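Local coordinates for protein subdomain of Desmoplakin Carboxy-Terminal domain (DPCT) (Homo sapiens, PDB 1LM5) that binds intermediate filaments through plakin repeats of the desmoplakin carboxy-terminal region, consistent with a role in tying them to desmosomes, at residues F118-Y123 with S160-I165; K164-P169 with I175-A180. All coordinates share one frame; numbering follows the deposited sequence.

Contact 1: residues F118-Y123 with S160-I165; sequences FLEFQY and SSYAKI
E120 and Y162 meet through similar first torsions: each has its CG anti to its own carbonyl carbon (chi1 -63° and -78°), and E120 stays extended beyond CG, so the two side chains run past one another in opposite directions. The setting is a plakin-repeat domain, where helix 112-124 packs against the loop that leads from helix 150-157 to strand 166-167. The aliphatic part of E120 lies over one face of the Y162 ring, its CG 3.7 Å from the ring centroid in a CH-pi contact, while its CB approaches Y162 CE1 to 3.4 Å. The carboxylate continues across the same ring, and its plane is only 6° from that of the phenol, evidence of true stacking. E120 and Y162 give up 79 and 88 Å² of the 268 Å² buried between the segments.

At the far end of the phenol, Y162 OH lies 3.1 Å from Y123 CD2, and the two side chains cross at about a right angle. That approach is packing; the polar partner of Y162 OH is the carbonyl oxygen of L156, in helix 150-157, which holds the hydroxyl end of the ring. Y123 also makes a cation-pi contact with R151 of the second subunit, so this part of the helix reaches the subunit interface.

On the next residue of the helix after E120, I165 CD1 comes up obliquely to the F121 ring, 3.7 Å from F121 CZ, and the ring also packs edge-to-face on Y177. No direct hydrogen bond joins the segments. Their polar link is a water, which accepts from A163 N at 2.9 Å and donates to E120 OE2 at 2.5 Å.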
ATOM      1  N   PHE B 118      14.298  -8.055  -6.212  1.00 17.61           N
ATOM      2  CA  PHE B 118      13.425  -7.241  -5.392  1.00 18.19           C
ATOM      3  C   PHE B 118      12.490  -6.373  -6.224  1.00 17.20           C
ATOM      4  O   PHE B 118      11.289  -6.315  -5.969  1.00 16.46           O
ATOM      5  CB  PHE B 118      14.276  -6.393  -4.449  1.00 17.97           C
ATOM      6  CG  PHE B 118      15.213  -7.196  -3.584  1.00 17.62           C
ATOM      7  CD1 PHE B 118      16.302  -6.581  -2.972  1.00 18.60           C
ATOM      8  CD2 PHE B 118      15.001  -8.561  -3.362  1.00 17.75           C
ATOM      9  CE1 PHE B 118      17.164  -7.303  -2.150  1.00 17.11           C
ATOM     10  CE2 PHE B 118      15.858  -9.293  -2.544  1.00 18.51           C
ATOM     11  CZ  PHE B 118      16.951  -8.653  -1.934  1.00 17.93           C
ATOM     12  N   LEU B 119      13.042  -5.699  -7.222  1.00 16.48           N
ATOM     13  CA  LEU B 119      12.218  -4.869  -8.087  1.00 16.06           C
ATOM     14  C   LEU B 119      11.131  -5.700  -8.754  1.00 16.68           C
ATOM     15  O   LEU B 119       9.977  -5.277  -8.859  1.00 17.08           O
ATOM     16  CB  LEU B 119      13.083  -4.206  -9.155  1.00 17.62           C
ATOM     17  CG  LEU B 119      14.126  -3.247  -8.602  1.00 19.75           C
ATOM     18  CD1 LEU B 119      15.036  -2.766  -9.738  1.00 21.97           C
ATOM     19  CD2 LEU B 119      13.427  -2.080  -7.951  1.00 18.96           C
ATOM     20  N   GLU B 120      11.496  -6.890  -9.200  1.00 15.79           N
ATOM     21  CA  GLU B 120      10.530  -7.755  -9.855  1.00 18.43           C
ATOM     22  C   GLU B 120       9.459  -8.237  -8.897  1.00 16.99           C
ATOM     23  O   GLU B 120       8.280  -8.257  -9.232  1.00 15.97           O
ATOM     24  CB  GLU B 120      11.244  -8.934 -10.485  1.00 17.46           C
ATOM     25  CG  GLU B 120      12.212  -8.477 -11.568  1.00 22.12           C
ATOM     26  CD  GLU B 120      13.089  -9.586 -12.058  1.00 22.05           C
ATOM     27  OE1 GLU B 120      13.176 -10.625 -11.363  1.00 24.13           O
ATOM     28  OE2 GLU B 120      13.708  -9.409 -13.126  1.00 24.90           O
ATOM     29  N   PHE B 121       9.886  -8.627  -7.705  1.00 14.82           N
ATOM     30  CA  PHE B 121       8.955  -9.084  -6.694  1.00 15.34           C
ATOM     31  C   PHE B 121       7.925  -7.989  -6.457  1.00 15.96           C
ATOM     32  O   PHE B 121       6.730  -8.250  -6.410  1.00 14.39           O
ATOM     33  CB  PHE B 121       9.681  -9.350  -5.379  1.00 15.15           C
ATOM     34  CG  PHE B 121      10.593 -10.540  -5.409  1.00 14.35           C
ATOM     35  CD1 PHE B 121      11.689 -10.595  -4.551  1.00 16.02           C
ATOM     36  CD2 PHE B 121      10.342 -11.615  -6.254  1.00 14.64           C
ATOM     37  CE1 PHE B 121      12.524 -11.714  -4.532  1.00 14.97           C
ATOM     38  CE2 PHE B 121      11.169 -12.743  -6.249  1.00 14.91           C
ATOM     39  CZ  PHE B 121      12.264 -12.792  -5.383  1.00 16.26           C
ATOM     40  N   GLN B 122       8.401  -6.756  -6.293  1.00 15.39           N
ATOM     41  CA  GLN B 122       7.493  -5.647  -6.043  1.00 16.28           C
ATOM     42  C   GLN B 122       6.611  -5.413  -7.254  1.00 17.58           C
ATOM     43  O   GLN B 122       5.389  -5.347  -7.148  1.00 16.33           O
ATOM     44  CB  GLN B 122       8.283  -4.374  -5.711  1.00 17.13           C
ATOM     45  CG  GLN B 122       9.105  -4.489  -4.434  1.00 16.44           C
ATOM     46  CD  GLN B 122       9.976  -3.269  -4.175  1.00 19.76           C
ATOM     47  OE1 GLN B 122      10.137  -2.406  -5.042  1.00 18.29           O
ATOM     48  NE2 GLN B 122      10.558  -3.204  -2.980  1.00 17.61           N
ATOM     49  N   TYR B 123       7.243  -5.301  -8.415  1.00 18.18           N
ATOM     50  CA  TYR B 123       6.520  -5.056  -9.644  1.00 18.88           C
ATOM     51  C   TYR B 123       5.370  -6.033  -9.850  1.00 18.52           C
ATOM     52  O   TYR B 123       4.230  -5.632 -10.085  1.00 17.31           O
ATOM     53  CB  TYR B 123       7.481  -5.136 -10.823  1.00 19.51           C
ATOM     54  CG  TYR B 123       6.830  -4.750 -12.117  1.00 23.14           C
ATOM     55  CD1 TYR B 123       6.623  -3.417 -12.435  1.00 25.69           C
ATOM     56  CD2 TYR B 123       6.379  -5.724 -13.011  1.00 23.61           C
ATOM     57  CE1 TYR B 123       5.987  -3.058 -13.607  1.00 26.56           C
ATOM     58  CE2 TYR B 123       5.743  -5.373 -14.184  1.00 25.42           C
ATOM     59  CZ  TYR B 123       5.549  -4.038 -14.476  1.00 27.62           C
ATOM     60  OH  TYR B 123       4.908  -3.671 -15.637  1.00 31.39           O
ATOM     61  N   SER B 160       7.566 -11.891 -18.789  1.00 37.47           N
ATOM     62  CA  SER B 160       7.827 -13.175 -19.420  1.00 38.00           C
ATOM     63  C   SER B 160       9.310 -13.494 -19.465  1.00 38.02           C
ATOM     64  O   SER B 160       9.698 -14.661 -19.445  1.00 38.85           O
ATOM     65  CB  SER B 160       7.265 -13.187 -20.846  1.00 40.13           C
ATOM     66  OG  SER B 160       5.871 -12.938 -20.845  1.00 42.86           O
ATOM     67  N   SER B 161      10.142 -12.460 -19.503  1.00 36.32           N
ATOM     68  CA  SER B 161      11.586 -12.661 -19.576  1.00 35.73           C
ATOM     69  C   SER B 161      12.344 -12.576 -18.250  1.00 33.98           C
ATOM     70  O   SER B 161      13.573 -12.476 -18.241  1.00 35.17           O
ATOM     71  CB  SER B 161      12.194 -11.669 -20.570  1.00 38.29           C
ATOM     72  OG  SER B 161      11.990 -10.336 -20.133  1.00 43.38           O
ATOM     73  N   TYR B 162      11.632 -12.614 -17.133  1.00 31.45           N
ATOM     74  CA  TYR B 162      12.301 -12.564 -15.836  1.00 28.98           C
ATOM     75  C   TYR B 162      13.178 -13.795 -15.655  1.00 28.04           C
ATOM     76  O   TYR B 162      12.814 -14.897 -16.070  1.00 26.29           O
ATOM     77  CB  TYR B 162      11.292 -12.540 -14.694  1.00 27.16           C
ATOM     78  CG  TYR B 162      10.628 -11.216 -14.427  1.00 25.48           C
ATOM     79  CD1 TYR B 162       9.794 -11.060 -13.321  1.00 25.42           C
ATOM     80  CD2 TYR B 162      10.815 -10.121 -15.274  1.00 23.39           C
ATOM     81  CE1 TYR B 162       9.160  -9.860 -13.059  1.00 25.40           C
ATOM     82  CE2 TYR B 162      10.181  -8.911 -15.020  1.00 24.83           C
ATOM     83  CZ  TYR B 162       9.355  -8.786 -13.915  1.00 26.45           C
ATOM     84  OH  TYR B 162       8.692  -7.604 -13.668  1.00 25.25           O
ATOM     85  N   ALA B 163      14.321 -13.610 -15.007  1.00 26.62           N
ATOM     86  CA  ALA B 163      15.240 -14.707 -14.763  1.00 25.71           C
ATOM     87  C   ALA B 163      14.534 -15.792 -13.950  1.00 25.60           C
ATOM     88  O   ALA B 163      13.746 -15.489 -13.063  1.00 23.14           O
ATOM     89  CB  ALA B 163      16.457 -14.198 -14.013  1.00 25.04           C
ATOM     90  N   LYS B 164      14.813 -17.052 -14.259  1.00 25.03           N
ATOM     91  CA  LYS B 164      14.202 -18.173 -13.535  1.00 26.55           C
ATOM     92  C   LYS B 164      14.991 -18.352 -12.244  1.00 26.60           C
ATOM     93  O   LYS B 164      15.815 -19.258 -12.117  1.00 28.69           O
ATOM     94  CB  LYS B 164      14.277 -19.442 -14.386  1.00 26.53           C
ATOM     95  CG  LYS B 164      13.691 -19.289 -15.790  1.00 27.75           C
ATOM     96  CD  LYS B 164      12.216 -18.883 -15.750  1.00 28.57           C
ATOM     97  CE  LYS B 164      11.591 -18.858 -17.140  1.00 30.89           C
ATOM     98  NZ  LYS B 164      10.155 -18.423 -17.112  1.00 27.18           N
ATOM     99  N   ILE B 165      14.730 -17.475 -11.283  1.00 25.96           N
ATOM    100  CA  ILE B 165      15.447 -17.482 -10.016  1.00 25.13           C
ATOM    101  C   ILE B 165      14.918 -18.452  -8.978  1.00 24.01           C
ATOM    102  O   ILE B 165      15.478 -18.564  -7.890  1.00 23.72           O
ATOM    103  CB  ILE B 165      15.445 -16.072  -9.395  1.00 26.12           C
ATOM    104  CG1 ILE B 165      14.009 -15.659  -9.065  1.00 27.59           C
ATOM    105  CG2 ILE B 165      16.072 -15.079 -10.366  1.00 26.63           C
ATOM    106  CD1 ILE B 165      13.900 -14.305  -8.396  1.00 28.42           C
TER
HETATM  107  O   HOH W   1      15.308 -10.955 -14.347  1.00 27.08           O

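Contact 2: residues K164-P169 with I175-A180; sequences KILTCP and ISYKDA
K164 and D179 cross at about a right angle, and the lysine chain, bent at chi2 (-59°), brings its ammonium to the start of helix 177-183. There K164 NZ bonds D179 OD1 at 2.6 Å, on the oxygen's syn lone pair, as a salt bridge. The same OD1 accepts on its anti side from S176 N (2.9 Å), 32° out of the carboxylate plane. S176 OG in turn accepts from D179 N at 3.0 Å, completing a capping box with S176 as N-cap. Two donors thus grip one carboxylate oxygen, and the lysine charge would probably stabilise the ionised aspartate.

The backbones form a short antiparallel ladder. L166 and I175 are a hydrogen-bonded pair, with L166 N to I175 O at 2.8 Å and I175 N to L166 O at 2.6 Å. Since I165 also faces I175, the ladder contains a classic beta bulge, just where the chain leaves the preceding loop.

The side chains of L166 and I175 lie on the same face of this ladder and touch through L166 CB and I175 CG1 (3.9 Å), after which their ends part. L166 sends CD1 toward the helix, 3.8 Å from A180 CB, and meets the Y177 ring obliquely through CD1 and the ring's CD1. I175 instead turns its CD1 to C168 CB, at 3.6 Å.

Around this hairpin, helix 36-47 packs on L166 and Y177, helix 112-124 touches I165 and Y177, and strand 193-197 lies against P169 and A180; Y177 OH is bonded to I11 N, in strand 11-16.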
ATOM      1  N   LYS B 164      14.813 -17.052 -14.259  1.00 25.03           N
ATOM      2  CA  LYS B 164      14.202 -18.173 -13.535  1.00 26.55           C
ATOM      3  C   LYS B 164      14.991 -18.352 -12.244  1.00 26.60           C
ATOM      4  O   LYS B 164      15.815 -19.258 -12.117  1.00 28.69           O
ATOM      5  CB  LYS B 164      14.277 -19.442 -14.386  1.00 26.53           C
ATOM      6  CG  LYS B 164      13.691 -19.289 -15.790  1.00 27.75           C
ATOM      7  CD  LYS B 164      12.216 -18.883 -15.750  1.00 28.57           C
ATOM      8  CE  LYS B 164      11.591 -18.858 -17.140  1.00 30.89           C
ATOM      9  NZ  LYS B 164      10.155 -18.423 -17.112  1.00 27.18           N
ATOM     10  N   ILE B 165      14.730 -17.475 -11.283  1.00 25.96           N
ATOM     11  CA  ILE B 165      15.447 -17.482 -10.016  1.00 25.13           C
ATOM     12  C   ILE B 165      14.918 -18.452  -8.978  1.00 24.01           C
ATOM     13  O   ILE B 165      15.478 -18.564  -7.890  1.00 23.72           O
ATOM     14  CB  ILE B 165      15.445 -16.072  -9.395  1.00 26.12           C
ATOM     15  CG1 ILE B 165      14.009 -15.659  -9.065  1.00 27.59           C
ATOM     16  CG2 ILE B 165      16.072 -15.079 -10.366  1.00 26.63           C
ATOM     17  CD1 ILE B 165      13.900 -14.305  -8.396  1.00 28.42           C
ATOM     18  N   LEU B 166      13.839 -19.154  -9.300  1.00 21.10           N
ATOM     19  CA  LEU B 166      13.265 -20.082  -8.342  1.00 20.83           C
ATOM     20  C   LEU B 166      13.242 -21.510  -8.840  1.00 21.07           C
ATOM     21  O   LEU B 166      13.173 -21.761 -10.040  1.00 24.07           O
ATOM     22  CB  LEU B 166      11.821 -19.688  -8.018  1.00 19.57           C
ATOM     23  CG  LEU B 166      11.507 -18.219  -7.728  1.00 20.48           C
ATOM     24  CD1 LEU B 166      10.029 -18.085  -7.382  1.00 21.27           C
ATOM     25  CD2 LEU B 166      12.369 -17.717  -6.583  1.00 20.73           C
ATOM     26  N   THR B 167      13.313 -22.445  -7.906  1.00 22.12           N
ATOM     27  CA  THR B 167      13.195 -23.840  -8.257  1.00 22.14           C
ATOM     28  C   THR B 167      11.768 -24.108  -7.833  1.00 21.49           C
ATOM     29  O   THR B 167      11.449 -24.019  -6.651  1.00 21.67           O
ATOM     30  CB  THR B 167      14.130 -24.728  -7.446  1.00 23.21           C
ATOM     31  OG1 THR B 167      15.484 -24.442  -7.808  1.00 24.07           O
ATOM     32  CG2 THR B 167      13.822 -26.187  -7.713  1.00 23.51           C
ATOM     33  N   CYS B 168      10.904 -24.378  -8.805  1.00 21.91           N
ATOM     34  CA  CYS B 168       9.504 -24.660  -8.527  1.00 23.40           C
ATOM     35  C   CYS B 168       9.500 -25.819  -7.540  1.00 22.74           C
ATOM     36  O   CYS B 168      10.001 -26.897  -7.841  1.00 24.13           O
ATOM     37  CB  CYS B 168       8.785 -25.060  -9.821  1.00 23.97           C
ATOM     38  SG  CYS B 168       7.016 -25.314  -9.646  1.00 27.13           S
ATOM     39  N   PRO B 169       8.938 -25.605  -6.345  1.00 24.05           N
ATOM     40  CA  PRO B 169       8.869 -26.621  -5.290  1.00 24.42           C
ATOM     41  C   PRO B 169       8.197 -27.920  -5.674  1.00 24.39           C
ATOM     42  O   PRO B 169       8.447 -28.951  -5.052  1.00 25.88           O
ATOM     43  CB  PRO B 169       8.117 -25.906  -4.175  1.00 24.29           C
ATOM     44  CG  PRO B 169       8.515 -24.490  -4.360  1.00 23.50           C
ATOM     45  CD  PRO B 169       8.404 -24.322  -5.857  1.00 23.51           C
ATOM     46  N   ILE B 175      11.939 -21.504 -12.366  1.00 19.39           N
ATOM     47  CA  ILE B 175      10.863 -20.640 -12.800  1.00 17.94           C
ATOM     48  C   ILE B 175      11.078 -19.272 -12.210  1.00 16.58           C
ATOM     49  O   ILE B 175      11.841 -19.111 -11.266  1.00 17.54           O
ATOM     50  CB  ILE B 175       9.503 -21.152 -12.308  1.00 18.28           C
ATOM     51  CG1 ILE B 175       9.461 -21.134 -10.774  1.00 17.18           C
ATOM     52  CG2 ILE B 175       9.258 -22.565 -12.832  1.00 18.38           C
ATOM     53  CD1 ILE B 175       8.103 -21.500 -10.194  1.00 17.86           C
ATOM     54  N   SER B 176      10.402 -18.291 -12.779  1.00 16.80           N
ATOM     55  CA  SER B 176      10.508 -16.933 -12.295  1.00 17.59           C
ATOM     56  C   SER B 176       9.417 -16.753 -11.264  1.00 17.44           C
ATOM     57  O   SER B 176       8.568 -17.634 -11.069  1.00 16.13           O
ATOM     58  CB  SER B 176      10.279 -15.941 -13.437  1.00 16.91           C
ATOM     59  OG  SER B 176       8.917 -15.934 -13.828  1.00 20.37           O
ATOM     60  N   TYR B 177       9.429 -15.604 -10.614  1.00 16.09           N
ATOM     61  CA  TYR B 177       8.406 -15.319  -9.634  1.00 15.80           C
ATOM     62  C   TYR B 177       7.069 -15.163 -10.334  1.00 17.22           C
ATOM     63  O   TYR B 177       6.023 -15.505  -9.781  1.00 17.00           O
ATOM     64  CB  TYR B 177       8.733 -14.043  -8.872  1.00 15.00           C
ATOM     65  CG  TYR B 177       7.932 -13.942  -7.597  1.00 13.72           C
ATOM     66  CD1 TYR B 177       8.269 -14.717  -6.492  1.00 14.78           C
ATOM     67  CD2 TYR B 177       6.838 -13.089  -7.500  1.00 15.56           C
ATOM     68  CE1 TYR B 177       7.542 -14.648  -5.312  1.00 14.75           C
ATOM     69  CE2 TYR B 177       6.098 -13.007  -6.318  1.00 15.97           C
ATOM     70  CZ  TYR B 177       6.465 -13.790  -5.229  1.00 12.88           C
ATOM     71  OH  TYR B 177       5.782 -13.689  -4.042  1.00 14.61           O
ATOM     72  N   LYS B 178       7.105 -14.612 -11.541  1.00 17.21           N
ATOM     73  CA  LYS B 178       5.904 -14.438 -12.338  1.00 18.61           C
ATOM     74  C   LYS B 178       5.316 -15.835 -12.555  1.00 17.63           C
ATOM     75  O   LYS B 178       4.110 -16.051 -12.407  1.00 19.35           O
ATOM     76  CB  LYS B 178       6.273 -13.789 -13.676  1.00 21.98           C
ATOM     77  CG  LYS B 178       5.248 -13.942 -14.776  1.00 25.53           C
ATOM     78  CD  LYS B 178       4.056 -13.038 -14.598  1.00 29.61           C
ATOM     79  CE  LYS B 178       3.285 -12.958 -15.911  1.00 30.82           C
ATOM     80  NZ  LYS B 178       2.063 -12.114 -15.791  1.00 37.45           N
ATOM     81  N   ASP B 179       6.178 -16.783 -12.907  1.00 17.30           N
ATOM     82  CA  ASP B 179       5.741 -18.160 -13.115  1.00 19.26           C
ATOM     83  C   ASP B 179       5.159 -18.716 -11.831  1.00 18.33           C
ATOM     84  O   ASP B 179       4.152 -19.409 -11.852  1.00 20.78           O
ATOM     85  CB  ASP B 179       6.908 -19.065 -13.503  1.00 19.54           C
ATOM     86  CG  ASP B 179       7.479 -18.737 -14.856  1.00 20.66           C
ATOM     87  OD1 ASP B 179       8.700 -18.913 -15.031  1.00 20.04           O
ATOM     88  OD2 ASP B 179       6.708 -18.319 -15.743  1.00 20.51           O
ATOM     89  N   ALA B 180       5.835 -18.437 -10.723  1.00 18.38           N
ATOM     90  CA  ALA B 180       5.408 -18.920  -9.425  1.00 18.06           C
ATOM     91  C   ALA B 180       3.990 -18.449  -9.132  1.00 18.19           C
ATOM     92  O   ALA B 180       3.161 -19.227  -8.690  1.00 18.22           O
ATOM     93  CB  ALA B 180       6.364 -18.435  -8.347  1.00 17.98           C
TER

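How the contacts relate
Contact 1 precedes contact 2 along the chain: its second segment, 160-165, runs into 164-169, and K164 and I165 belong to both. Their centres are 9 Å apart. I165 faces helix 112-124 in the first and belongs to the bulge of the two-stranded sheet in the second. The two are also in direct touch, A163 O lying 3.5 Å from S176 CB and Y162 CB 3.8 Å from S176 CB. The loop after helix 150-157 therefore carries packing continuously from helix 112-124 to the hairpin and helix 177-183, consistent with these elements forming one compact body.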